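Local coordinates for archease, possible chaperone (Thermotoga maritima, PDB 1J5U), which binds calcium and probably activates the tRNA-splicing ligase RtcB by promoting its guanylylation, and may also act as a chaperone, at residues Ile77-Ser81 with Lys82-Pro86; Glu38-Asn41 with Ile42-Glu46; Pro61-Thr65 with Glu66-Phe70. All blocks are in the same frame, centred on the assembly; numbering follows the deposited sequence.

Interaction 1: Ile77-Ser81 with Lys82-Pro86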
ATOM      1  N   ILE A  77      -5.887   2.188  -1.621  1.00 15.57           N
ATOM      2  CA  ILE A  77      -6.841   1.376  -0.863  1.00 16.04           C
ATOM      3  C   ILE A  77      -8.272   1.891  -1.147  1.00 16.23           C
ATOM      4  O   ILE A  77      -9.208   1.109  -1.246  1.00 17.48           O
ATOM      5  CB  ILE A  77      -6.515   1.437   0.647  1.00 16.60           C
ATOM      6  CG1 ILE A  77      -5.251   0.587   0.912  1.00 16.95           C
ATOM      7  CG2 ILE A  77      -7.719   0.940   1.480  1.00 20.20           C
ATOM      8  CD1 ILE A  77      -4.490   0.920   2.210  1.00 18.35           C
ATOM      9  N   LEU A  78      -8.423   3.201  -1.296  1.00 18.52           N
ATOM     10  CA  LEU A  78      -9.729   3.793  -1.597  1.00 19.30           C
ATOM     11  C   LEU A  78     -10.120   3.298  -2.984  1.00 19.93           C
ATOM     12  O   LEU A  78     -11.243   2.841  -3.190  1.00 20.31           O
ATOM     13  CB  LEU A  78      -9.663   5.330  -1.577  1.00 20.90           C
ATOM     14  CG  LEU A  78     -10.934   6.120  -1.965  1.00 22.19           C
ATOM     15  CD1 LEU A  78     -12.135   5.737  -1.055  1.00 21.75           C
ATOM     16  CD2 LEU A  78     -10.645   7.611  -1.843  1.00 22.56           C
ATOM     17  N   GLU A  79      -9.188   3.362  -3.931  1.00 18.42           N
ATOM     18  CA  GLU A  79      -9.473   2.888  -5.280  1.00 18.19           C
ATOM     19  C   GLU A  79      -9.834   1.412  -5.269  1.00 20.12           C
ATOM     20  O   GLU A  79     -10.725   0.960  -6.031  1.00 19.72           O
ATOM     21  CB  GLU A  79      -8.269   3.124  -6.211  1.00 15.02           C
ATOM     22  CG  GLU A  79      -8.111   4.583  -6.649  1.00 17.08           C
ATOM     23  CD  GLU A  79      -9.299   5.063  -7.471  1.00 16.87           C
ATOM     24  OE1 GLU A  79      -9.902   4.226  -8.181  1.00 18.49           O
ATOM     25  OE2 GLU A  79      -9.614   6.273  -7.410  1.00 18.93           O
ATOM     26  N   ILE A  80      -9.139   0.637  -4.433  1.00 20.46           N
ATOM     27  CA  ILE A  80      -9.438  -0.790  -4.367  1.00 20.29           C
ATOM     28  C   ILE A  80     -10.904  -0.962  -3.912  1.00 20.27           C
ATOM     29  O   ILE A  80     -11.622  -1.804  -4.449  1.00 20.11           O
ATOM     30  CB  ILE A  80      -8.470  -1.541  -3.409  1.00 21.29           C
ATOM     31  CG1 ILE A  80      -7.119  -1.770  -4.114  1.00 21.51           C
ATOM     32  CG2 ILE A  80      -9.071  -2.924  -2.998  1.00 19.70           C
ATOM     33  CD1 ILE A  80      -6.044  -2.363  -3.219  1.00 22.09           C
ATOM     34  N   SER A  81     -11.353  -0.164  -2.947  1.00 21.46           N
ATOM     35  CA  SER A  81     -12.750  -0.271  -2.497  1.00 23.99           C
ATOM     36  C   SER A  81     -13.705   0.120  -3.625  1.00 26.29           C
ATOM     37  O   SER A  81     -14.891  -0.192  -3.575  1.00 26.88           O
ATOM     38  CB  SER A  81     -13.023   0.602  -1.253  1.00 24.97           C
ATOM     39  OG  SER A  81     -13.098   1.992  -1.539  1.00 25.01           O
ATOM     40  N   LYS A  82     -13.188   0.793  -4.651  1.00 25.59           N
ATOM     41  CA  LYS A  82     -14.019   1.199  -5.782  1.00 26.18           C
ATOM     42  C   LYS A  82     -13.887   0.205  -6.918  1.00 24.46           C
ATOM     43  O   LYS A  82     -14.429   0.409  -8.001  1.00 26.49           O
ATOM     44  CB  LYS A  82     -13.619   2.600  -6.274  1.00 27.14           C
ATOM     45  CG  LYS A  82     -13.933   3.705  -5.277  1.00 30.38           C
ATOM     46  CD  LYS A  82     -13.544   5.076  -5.803  1.00 33.92           C
ATOM     47  CE  LYS A  82     -13.922   6.167  -4.806  1.00 34.72           C
ATOM     48  NZ  LYS A  82     -13.535   7.526  -5.308  1.00 37.70           N
ATOM     49  N   GLY A  83     -13.157  -0.874  -6.676  1.00 23.06           N
ATOM     50  CA  GLY A  83     -12.976  -1.872  -7.706  1.00 20.94           C
ATOM     51  C   GLY A  83     -11.741  -1.684  -8.580  1.00 20.66           C
ATOM     52  O   GLY A  83     -11.630  -2.332  -9.608  1.00 22.98           O
ATOM     53  N   TRP A  84     -10.798  -0.838  -8.172  1.00 20.34           N
ATOM     54  CA  TRP A  84      -9.586  -0.617  -8.966  1.00 19.48           C
ATOM     55  C   TRP A  84      -8.281  -0.881  -8.166  1.00 18.98           C
ATOM     56  O   TRP A  84      -8.085  -0.321  -7.104  1.00 19.55           O
ATOM     57  CB  TRP A  84      -9.558   0.832  -9.495  1.00 21.01           C
ATOM     58  CG  TRP A  84     -10.687   1.178 -10.454  1.00 20.67           C
ATOM     59  CD1 TRP A  84     -11.884   1.744 -10.146  1.00 22.12           C
ATOM     60  CD2 TRP A  84     -10.711   0.931 -11.861  1.00 22.88           C
ATOM     61  NE1 TRP A  84     -12.664   1.867 -11.276  1.00 22.88           N
ATOM     62  CE2 TRP A  84     -11.964   1.375 -12.345  1.00 23.11           C
ATOM     63  CE3 TRP A  84      -9.793   0.377 -12.763  1.00 22.29           C
ATOM     64  CZ2 TRP A  84     -12.325   1.282 -13.691  1.00 23.26           C
ATOM     65  CZ3 TRP A  84     -10.157   0.285 -14.113  1.00 24.94           C
ATOM     66  CH2 TRP A  84     -11.411   0.737 -14.557  1.00 23.60           C
ATOM     67  N   ALA A  85      -7.386  -1.692  -8.714  1.00 18.41           N
ATOM     68  CA  ALA A  85      -6.136  -1.999  -8.031  1.00 19.70           C
ATOM     69  C   ALA A  85      -4.895  -1.433  -8.731  1.00 17.57           C
ATOM     70  O   ALA A  85      -4.799  -1.452  -9.959  1.00 16.98           O
ATOM     71  CB  ALA A  85      -5.999  -3.516  -7.872  1.00 16.46           C
ATOM     72  N   PRO A  86      -3.944  -0.895  -7.948  1.00 18.39           N
ATOM     73  CA  PRO A  86      -2.718  -0.344  -8.542  1.00 17.50           C
ATOM     74  C   PRO A  86      -1.980  -1.484  -9.254  1.00 18.47           C
ATOM     75  O   PRO A  86      -1.832  -2.578  -8.714  1.00 16.98           O
ATOM     76  CB  PRO A  86      -1.959   0.208  -7.328  1.00 18.11           C
ATOM     77  CG  PRO A  86      -2.411  -0.733  -6.191  1.00 18.22           C
ATOM     78  CD  PRO A  86      -3.916  -0.793  -6.471  1.00 17.80           C
TER
HETATM   79  O   HOH W   1     -10.478   7.391  -5.162  1.00 38.13           O

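Interaction 2: Glu38-Asn41 with Ile42-Glu46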
ATOM      1  N   GLU A  38       6.541  -1.992  -3.970  1.00 11.06           N
ATOM      2  CA  GLU A  38       6.404  -3.031  -2.949  1.00 13.03           C
ATOM      3  C   GLU A  38       5.087  -2.877  -2.146  1.00 12.76           C
ATOM      4  O   GLU A  38       4.468  -3.866  -1.753  1.00 12.82           O
ATOM      5  CB  GLU A  38       7.628  -3.020  -2.032  1.00 13.14           C
ATOM      6  CG  GLU A  38       8.864  -3.691  -2.686  1.00 11.45           C
ATOM      7  CD  GLU A  38       8.560  -5.100  -3.176  1.00 13.97           C
ATOM      8  OE1 GLU A  38       7.705  -5.761  -2.554  1.00 14.68           O
ATOM      9  OE2 GLU A  38       9.168  -5.558  -4.176  1.00 14.43           O
ATOM     10  N   ALA A  39       4.649  -1.643  -1.908  1.00 13.51           N
ATOM     11  CA  ALA A  39       3.365  -1.430  -1.201  1.00 13.13           C
ATOM     12  C   ALA A  39       2.277  -2.009  -2.104  1.00 13.44           C
ATOM     13  O   ALA A  39       1.341  -2.674  -1.643  1.00 13.01           O
ATOM     14  CB  ALA A  39       3.111   0.076  -0.956  1.00 12.38           C
ATOM     15  N   ARG A  40       2.397  -1.747  -3.399  1.00 13.49           N
ATOM     16  CA  ARG A  40       1.450  -2.284  -4.366  1.00 14.71           C
ATOM     17  C   ARG A  40       1.452  -3.828  -4.295  1.00 15.54           C
ATOM     18  O   ARG A  40       0.398  -4.456  -4.217  1.00 15.53           O
ATOM     19  CB  ARG A  40       1.832  -1.862  -5.795  1.00 14.62           C
ATOM     20  CG  ARG A  40       1.028  -2.615  -6.881  1.00 17.67           C
ATOM     21  CD  ARG A  40       1.765  -2.583  -8.243  1.00 19.55           C
ATOM     22  NE  ARG A  40       3.023  -3.313  -8.131  1.00 21.96           N
ATOM     23  CZ  ARG A  40       4.068  -3.160  -8.941  1.00 24.34           C
ATOM     24  NH1 ARG A  40       4.004  -2.297  -9.953  1.00 24.84           N
ATOM     25  NH2 ARG A  40       5.198  -3.823  -8.702  1.00 20.99           N
ATOM     26  N   ASN A  41       2.638  -4.429  -4.371  1.00 13.70           N
ATOM     27  CA  ASN A  41       2.744  -5.886  -4.309  1.00 15.09           C
ATOM     28  C   ASN A  41       2.038  -6.455  -3.072  1.00 14.10           C
ATOM     29  O   ASN A  41       1.337  -7.454  -3.166  1.00 16.90           O
ATOM     30  CB  ASN A  41       4.224  -6.321  -4.315  1.00 14.19           C
ATOM     31  CG  ASN A  41       4.901  -6.050  -5.641  1.00 15.05           C
ATOM     32  OD1 ASN A  41       4.229  -5.820  -6.648  1.00 13.88           O
ATOM     33  ND2 ASN A  41       6.237  -6.083  -5.657  1.00 14.52           N
ATOM     34  N   ILE A  42       2.222  -5.813  -1.925  1.00 13.98           N
ATOM     35  CA  ILE A  42       1.601  -6.253  -0.679  1.00 14.11           C
ATOM     36  C   ILE A  42       0.072  -6.238  -0.775  1.00 15.87           C
ATOM     37  O   ILE A  42      -0.589  -7.225  -0.416  1.00 13.79           O
ATOM     38  CB  ILE A  42       2.050  -5.358   0.523  1.00 14.45           C
ATOM     39  CG1 ILE A  42       3.540  -5.605   0.842  1.00 12.29           C
ATOM     40  CG2 ILE A  42       1.172  -5.651   1.762  1.00 16.34           C
ATOM     41  CD1 ILE A  42       4.102  -4.700   1.939  1.00 12.43           C
ATOM     42  N   LEU A  43      -0.486  -5.124  -1.267  1.00 14.29           N
ATOM     43  CA  LEU A  43      -1.932  -4.978  -1.414  1.00 15.81           C
ATOM     44  C   LEU A  43      -2.557  -6.076  -2.291  1.00 16.93           C
ATOM     45  O   LEU A  43      -3.571  -6.685  -1.918  1.00 19.84           O
ATOM     46  CB  LEU A  43      -2.276  -3.570  -1.988  1.00 13.97           C
ATOM     47  CG  LEU A  43      -1.968  -2.356  -1.091  1.00 14.41           C
ATOM     48  CD1 LEU A  43      -2.351  -1.059  -1.828  1.00 17.12           C
ATOM     49  CD2 LEU A  43      -2.758  -2.457   0.237  1.00 16.61           C
ATOM     50  N   LEU A  44      -1.950  -6.338  -3.442  1.00 18.16           N
ATOM     51  CA  LEU A  44      -2.436  -7.363  -4.377  1.00 18.77           C
ATOM     52  C   LEU A  44      -2.326  -8.783  -3.801  1.00 21.91           C
ATOM     53  O   LEU A  44      -3.243  -9.604  -3.926  1.00 21.02           O
ATOM     54  CB  LEU A  44      -1.623  -7.316  -5.671  1.00 20.93           C
ATOM     55  CG  LEU A  44      -1.718  -6.003  -6.456  1.00 23.08           C
ATOM     56  CD1 LEU A  44      -0.815  -6.051  -7.684  1.00 22.47           C
ATOM     57  CD2 LEU A  44      -3.160  -5.789  -6.855  1.00 22.78           C
ATOM     58  N   GLU A  45      -1.189  -9.057  -3.185  1.00 20.39           N
ATOM     59  CA  GLU A  45      -0.927 -10.366  -2.599  1.00 23.89           C
ATOM     60  C   GLU A  45      -1.782 -10.635  -1.363  1.00 23.59           C
ATOM     61  O   GLU A  45      -2.427 -11.679  -1.262  1.00 23.40           O
ATOM     62  CB  GLU A  45       0.559 -10.465  -2.245  1.00 25.26           C
ATOM     63  CG  GLU A  45       0.914 -11.553  -1.235  1.00 29.61           C
ATOM     64  CD  GLU A  45       2.320 -11.361  -0.682  1.00 30.79           C
ATOM     65  OE1 GLU A  45       3.264 -11.299  -1.494  1.00 30.48           O
ATOM     66  OE2 GLU A  45       2.474 -11.267   0.557  1.00 32.17           O
ATOM     67  N   GLU A  46      -1.801  -9.681  -0.437  1.00 22.12           N
ATOM     68  CA  GLU A  46      -2.548  -9.824   0.802  1.00 23.06           C
ATOM     69  C   GLU A  46      -4.048  -9.954   0.548  1.00 23.84           C
ATOM     70  O   GLU A  46      -4.746 -10.750   1.202  1.00 21.90           O
ATOM     71  CB  GLU A  46      -2.236  -8.623   1.706  1.00 25.81           C
ATOM     72  CG  GLU A  46      -2.885  -8.624   3.063  1.00 31.44           C
ATOM     73  CD  GLU A  46      -2.575  -9.870   3.857  1.00 32.80           C
ATOM     74  OE1 GLU A  46      -1.418 -10.342   3.830  1.00 35.75           O
ATOM     75  OE2 GLU A  46      -3.493 -10.368   4.520  1.00 35.82           O
TER

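Interaction 3: Pro61-Thr65 with Glu66-Phe70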
ATOM      1  N   PRO A  61       2.117  12.812  -6.580  1.00 19.97           N
ATOM      2  CA  PRO A  61       3.372  13.554  -6.515  1.00 19.96           C
ATOM      3  C   PRO A  61       4.540  12.646  -6.117  1.00 21.31           C
ATOM      4  O   PRO A  61       4.412  11.785  -5.223  1.00 20.71           O
ATOM      5  CB  PRO A  61       3.083  14.624  -5.464  1.00 21.01           C
ATOM      6  CG  PRO A  61       2.090  13.929  -4.557  1.00 21.32           C
ATOM      7  CD  PRO A  61       1.166  13.279  -5.558  1.00 21.21           C
ATOM      8  N   LEU A  62       5.671  12.820  -6.787  1.00 20.15           N
ATOM      9  CA  LEU A  62       6.843  12.028  -6.466  1.00 22.98           C
ATOM     10  C   LEU A  62       7.578  12.841  -5.403  1.00 24.03           C
ATOM     11  O   LEU A  62       8.457  13.642  -5.706  1.00 23.99           O
ATOM     12  CB  LEU A  62       7.716  11.823  -7.710  1.00 25.48           C
ATOM     13  CG  LEU A  62       9.002  10.993  -7.575  1.00 28.31           C
ATOM     14  CD1 LEU A  62       8.743   9.721  -6.855  1.00 28.99           C
ATOM     15  CD2 LEU A  62       9.559  10.699  -8.964  1.00 30.25           C
ATOM     16  N   GLU A  63       7.158  12.656  -4.160  1.00 22.69           N
ATOM     17  CA  GLU A  63       7.738  13.352  -3.012  1.00 24.42           C
ATOM     18  C   GLU A  63       8.215  12.243  -2.069  1.00 22.80           C
ATOM     19  O   GLU A  63       7.408  11.515  -1.501  1.00 20.01           O
ATOM     20  CB  GLU A  63       6.657  14.186  -2.349  1.00 27.45           C
ATOM     21  CG  GLU A  63       7.093  14.964  -1.144  1.00 33.80           C
ATOM     22  CD  GLU A  63       5.908  15.591  -0.448  1.00 39.94           C
ATOM     23  OE1 GLU A  63       5.084  16.201  -1.169  1.00 40.70           O
ATOM     24  OE2 GLU A  63       5.799  15.468   0.805  1.00 43.34           O
ATOM     25  N   GLU A  64       9.524  12.118  -1.897  1.00 22.16           N
ATOM     26  CA  GLU A  64      10.053  11.049  -1.069  1.00 22.64           C
ATOM     27  C   GLU A  64       9.939  11.253   0.442  1.00 21.72           C
ATOM     28  O   GLU A  64      10.931  11.342   1.164  1.00 21.80           O
ATOM     29  CB  GLU A  64      11.488  10.770  -1.538  1.00 26.22           C
ATOM     30  CG  GLU A  64      11.463  10.386  -3.026  1.00 31.59           C
ATOM     31  CD  GLU A  64      12.710  10.767  -3.814  1.00 37.58           C
ATOM     32  OE1 GLU A  64      12.907  11.971  -4.104  1.00 38.80           O
ATOM     33  OE2 GLU A  64      13.489   9.851  -4.159  1.00 39.83           O
ATOM     34  N   THR A  65       8.694  11.313   0.913  1.00 20.02           N
ATOM     35  CA  THR A  65       8.410  11.503   2.325  1.00 18.57           C
ATOM     36  C   THR A  65       7.395  10.465   2.789  1.00 17.82           C
ATOM     37  O   THR A  65       6.628   9.917   1.989  1.00 13.68           O
ATOM     38  CB  THR A  65       7.790  12.884   2.604  1.00 19.89           C
ATOM     39  OG1 THR A  65       6.477  12.924   2.032  1.00 20.03           O
ATOM     40  CG2 THR A  65       8.659  14.005   2.011  1.00 18.84           C
ATOM     41  N   GLU A  66       7.372  10.216   4.094  1.00 18.45           N
ATOM     42  CA  GLU A  66       6.440   9.237   4.638  1.00 18.12           C
ATOM     43  C   GLU A  66       5.017   9.727   4.440  1.00 19.18           C
ATOM     44  O   GLU A  66       4.104   8.928   4.203  1.00 18.16           O
ATOM     45  CB  GLU A  66       6.736   8.981   6.120  1.00 19.26           C
ATOM     46  CG  GLU A  66       8.057   8.209   6.331  1.00 20.76           C
ATOM     47  CD  GLU A  66       9.277   9.126   6.377  1.00 22.37           C
ATOM     48  OE1 GLU A  66       9.115  10.348   6.149  1.00 22.14           O
ATOM     49  OE2 GLU A  66      10.391   8.623   6.642  1.00 21.23           O
ATOM     50  N   ASP A  67       4.817  11.044   4.523  1.00 18.83           N
ATOM     51  CA  ASP A  67       3.484  11.600   4.329  1.00 18.45           C
ATOM     52  C   ASP A  67       2.952  11.331   2.926  1.00 17.03           C
ATOM     53  O   ASP A  67       1.799  10.926   2.763  1.00 18.47           O
ATOM     54  CB  ASP A  67       3.459  13.119   4.570  1.00 22.34           C
ATOM     55  CG  ASP A  67       3.553  13.489   6.050  1.00 25.38           C
ATOM     56  OD1 ASP A  67       3.201  12.653   6.904  1.00 25.96           O
ATOM     57  OD2 ASP A  67       3.972  14.623   6.347  1.00 27.28           O
ATOM     58  N   ALA A  68       3.776  11.565   1.910  1.00 16.42           N
ATOM     59  CA  ALA A  68       3.327  11.338   0.536  1.00 17.85           C
ATOM     60  C   ALA A  68       3.076   9.848   0.343  1.00 16.20           C
ATOM     61  O   ALA A  68       2.130   9.464  -0.339  1.00 16.04           O
ATOM     62  CB  ALA A  68       4.377  11.828  -0.480  1.00 15.75           C
ATOM     63  N   PHE A  69       3.936   9.018   0.942  1.00 15.95           N
ATOM     64  CA  PHE A  69       3.793   7.568   0.840  1.00 15.15           C
ATOM     65  C   PHE A  69       2.451   7.144   1.429  1.00 15.09           C
ATOM     66  O   PHE A  69       1.691   6.390   0.816  1.00 15.14           O
ATOM     67  CB  PHE A  69       4.939   6.868   1.571  1.00 13.41           C
ATOM     68  CG  PHE A  69       4.966   5.363   1.357  1.00 14.80           C
ATOM     69  CD1 PHE A  69       4.416   4.504   2.295  1.00 13.34           C
ATOM     70  CD2 PHE A  69       5.604   4.818   0.239  1.00 13.75           C
ATOM     71  CE1 PHE A  69       4.514   3.101   2.139  1.00 13.71           C
ATOM     72  CE2 PHE A  69       5.705   3.442   0.072  1.00 14.20           C
ATOM     73  CZ  PHE A  69       5.159   2.571   1.037  1.00 11.19           C
ATOM     74  N   PHE A  70       2.175   7.644   2.625  1.00 15.30           N
ATOM     75  CA  PHE A  70       0.931   7.387   3.345  1.00 17.23           C
ATOM     76  C   PHE A  70      -0.281   7.806   2.509  1.00 16.99           C
ATOM     77  O   PHE A  70      -1.216   7.021   2.327  1.00 16.83           O
ATOM     78  CB  PHE A  70       0.968   8.147   4.693  1.00 18.41           C
ATOM     79  CG  PHE A  70      -0.288   8.030   5.513  1.00 20.68           C
ATOM     80  CD1 PHE A  70      -1.384   8.878   5.275  1.00 20.72           C
ATOM     81  CD2 PHE A  70      -0.379   7.079   6.528  1.00 19.23           C
ATOM     82  CE1 PHE A  70      -2.560   8.777   6.042  1.00 22.35           C
ATOM     83  CE2 PHE A  70      -1.543   6.956   7.305  1.00 20.97           C
ATOM     84  CZ  PHE A  70      -2.644   7.805   7.068  1.00 22.89           C
TER

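Interaction 1: Ile77-Ser81 with Lys82-Pro86
Glu79 O is the meeting point of this helix end, taking Lys82 N at 2.8 Å and Trp84 N at the same distance. The two donors come from opposite faces of its carbonyl plane, which binds both the turn and the start of the strand to one oxygen. With the Trp84 bond, that of Gly83 N to Ile80 O at 2.9 Å makes a Schellman motif. Gly83 has positive phi, and a side chain at these backbone angles would press on the carbonyl oxygen of the residue before, hence glycine. Ser81 OG reaches back along the last turn to Leu78 O (2.6 Å), in the carbonyl plane and on a lone pair; chi1 of 74° swings the hydroxyl that way.

On the outer side the extended Lys82 chain lies across Leu78, CE standing 4.1 Å from Leu78 CG. A water joins Lys82 NZ to Glu79 OE2, bridging opposite charges not in direct contact. The Glu79 chain bends at chi2 and brings OE1 to 3.7 Å from Trp84 CD1, with carboxylate and indole planes 57° apart. This buried carboxylate makes salt bridges through OE1 with Lys56 and OE2 with Lys58, which probably offset its charge, and Lys56 and Lys102 make cation-pi contacts with the indole.

Ile80 CG1 lies 4.1 Å from Pro86 CD, the branched aliphatic chain suiting the inner face of the turn. Helix 66-81 thus reverses into strand 84-92, the short segments running 148° apart; strand 95-105 pairs with the strand through Ala85 and Arg101, while helix 32-47 meets Ala85 and Pro86 through Leu44 and Arg40.

Interaction 2: Glu38-Asn41 with Ile42-Glu46
Ile42, Leu43, Leu44 and Glu45 each donate their backbone N-H to the oxygen four residues earlier, on Glu38, Ala39, Arg40 and Asn41, in regular alpha-helical bonds of 3.0 to 3.1 Å. This is the latter part of helix 32-47 of the archease fold, whose successive residues face different surroundings.

The inward side is aliphatic. Ile42 has CG1 beside its own backbone N (chi1 -69°), which lays that branch against the previous turn, 3.3 Å from Glu38 O. Leu43 and Leu44 lean back in the same manner, with Leu44 CG 3.4 Å from Arg40 O. Ile42 meets Tyr25 and Ile27 of strand 23-29, Ala39 and Leu43 face helix 66-81 through Val73 and Trp76, and Leu44 meets Ile49; the small Ala39 lets that helix come close.

Arg40 does two jobs. Its methylenes serve as apolar surface, CG lying 4.0 Å from Leu44 CD1 where the two chains cross obliquely. Farther out the chain bends at chi3 (65°) and turns the guanidinium side-on to its neighbour, so that NE at 3.2 Å and NH2 at 3.0 Å both grip Asn41 OD1. An alanine here would remove both donors and the methylene that packs on Leu44 CD1, and is likely to leave the Asn41 amide held by little more than its weak bond to Glu38. An amide suits this place because it can offer both ends: ND2 makes that weak bond, 3.4 Å to Glu38 OE1, linking arginine, asparagine and glutamate along the polar side. The oxygen OD1 lies near the guanidinium plane, and both nitrogens approach it from the same face of the amide.

Interaction 3: Pro61-Thr65 with Glu66-Phe70
The carboxylate of Glu63 has the methyl of Ala68 over one face, CD standing 4.1 Å from Ala68 CB. From the same face Thr65 OG1 reaches Glu63 OE2 at 2.9 Å, anti and 35° out of the carboxylate plane. The second carboxylate of the contact, on Glu66, folds back at chi2 and puts OE1 3.8 Å from Thr65 C, while its OE2 accepts from the backbone N of Phe121.

Thr65 is the N-cap of helix 66-81. Its OG1 sits between the backbone N and the carbonyl carbon (chi1 68°), from where it accepts Ala68 N at 3.0 Å in a nearly straight bond of 164°. The hydroxyl thus accepts one hydrogen bond and donates another, to Glu63, which helps fix its rotation; a beta-hydroxyl such as threonine's can do both at an N-cap. Thr65 O then accepts Phe69 N, opening the regular helical pattern. A small residue suits Ala68, whose CB already lies 3.2 Å from Glu63 O, itself the acceptor for Thr65 N in the inverse gamma turn centred on Glu64. The acidic Glu66 and Asp67 in the first turn probably interact favourably with the positive end of the helix dipole.

Strand 54-61 thus leads by a short loop into helix 66-81. Tyr32 of helix 32-47 meets Leu62, Glu64 and Ala68, and on strand 113-124 Tyr116 bonds to Asp67 and stacks on Phe70, while Leu114 and Leu119 receive Phe69.

Overall arrangement
Interactions 1 and 3 belong to the two ends of helix 66-81; interaction 2 lies on helix 32-47 beside it. All three are partly buried. Interaction 2, nearest the centre of the chain, buries Ala39, Ile42 and Leu43; interaction 1 mixes buried Glu79 and Ile80 with exposed Lys82 and Ser81, and interaction 3 sets buried Ala68 and Phe69 beside an exposed loop. Interaction 3 starts its helix with a side-chain cap, whereas interaction 1 ends it with backbone bonds and a glycine; interaction 2 is continuous helix, its outer side polar. It touches both others, Ile77 CG1 lying 4.0 Å from Leu43 CD2 and Ala39 CB 3.8 Å from Phe69 CZ. Interactions 1 and 3 stay about 7 Å apart at their nearest atoms.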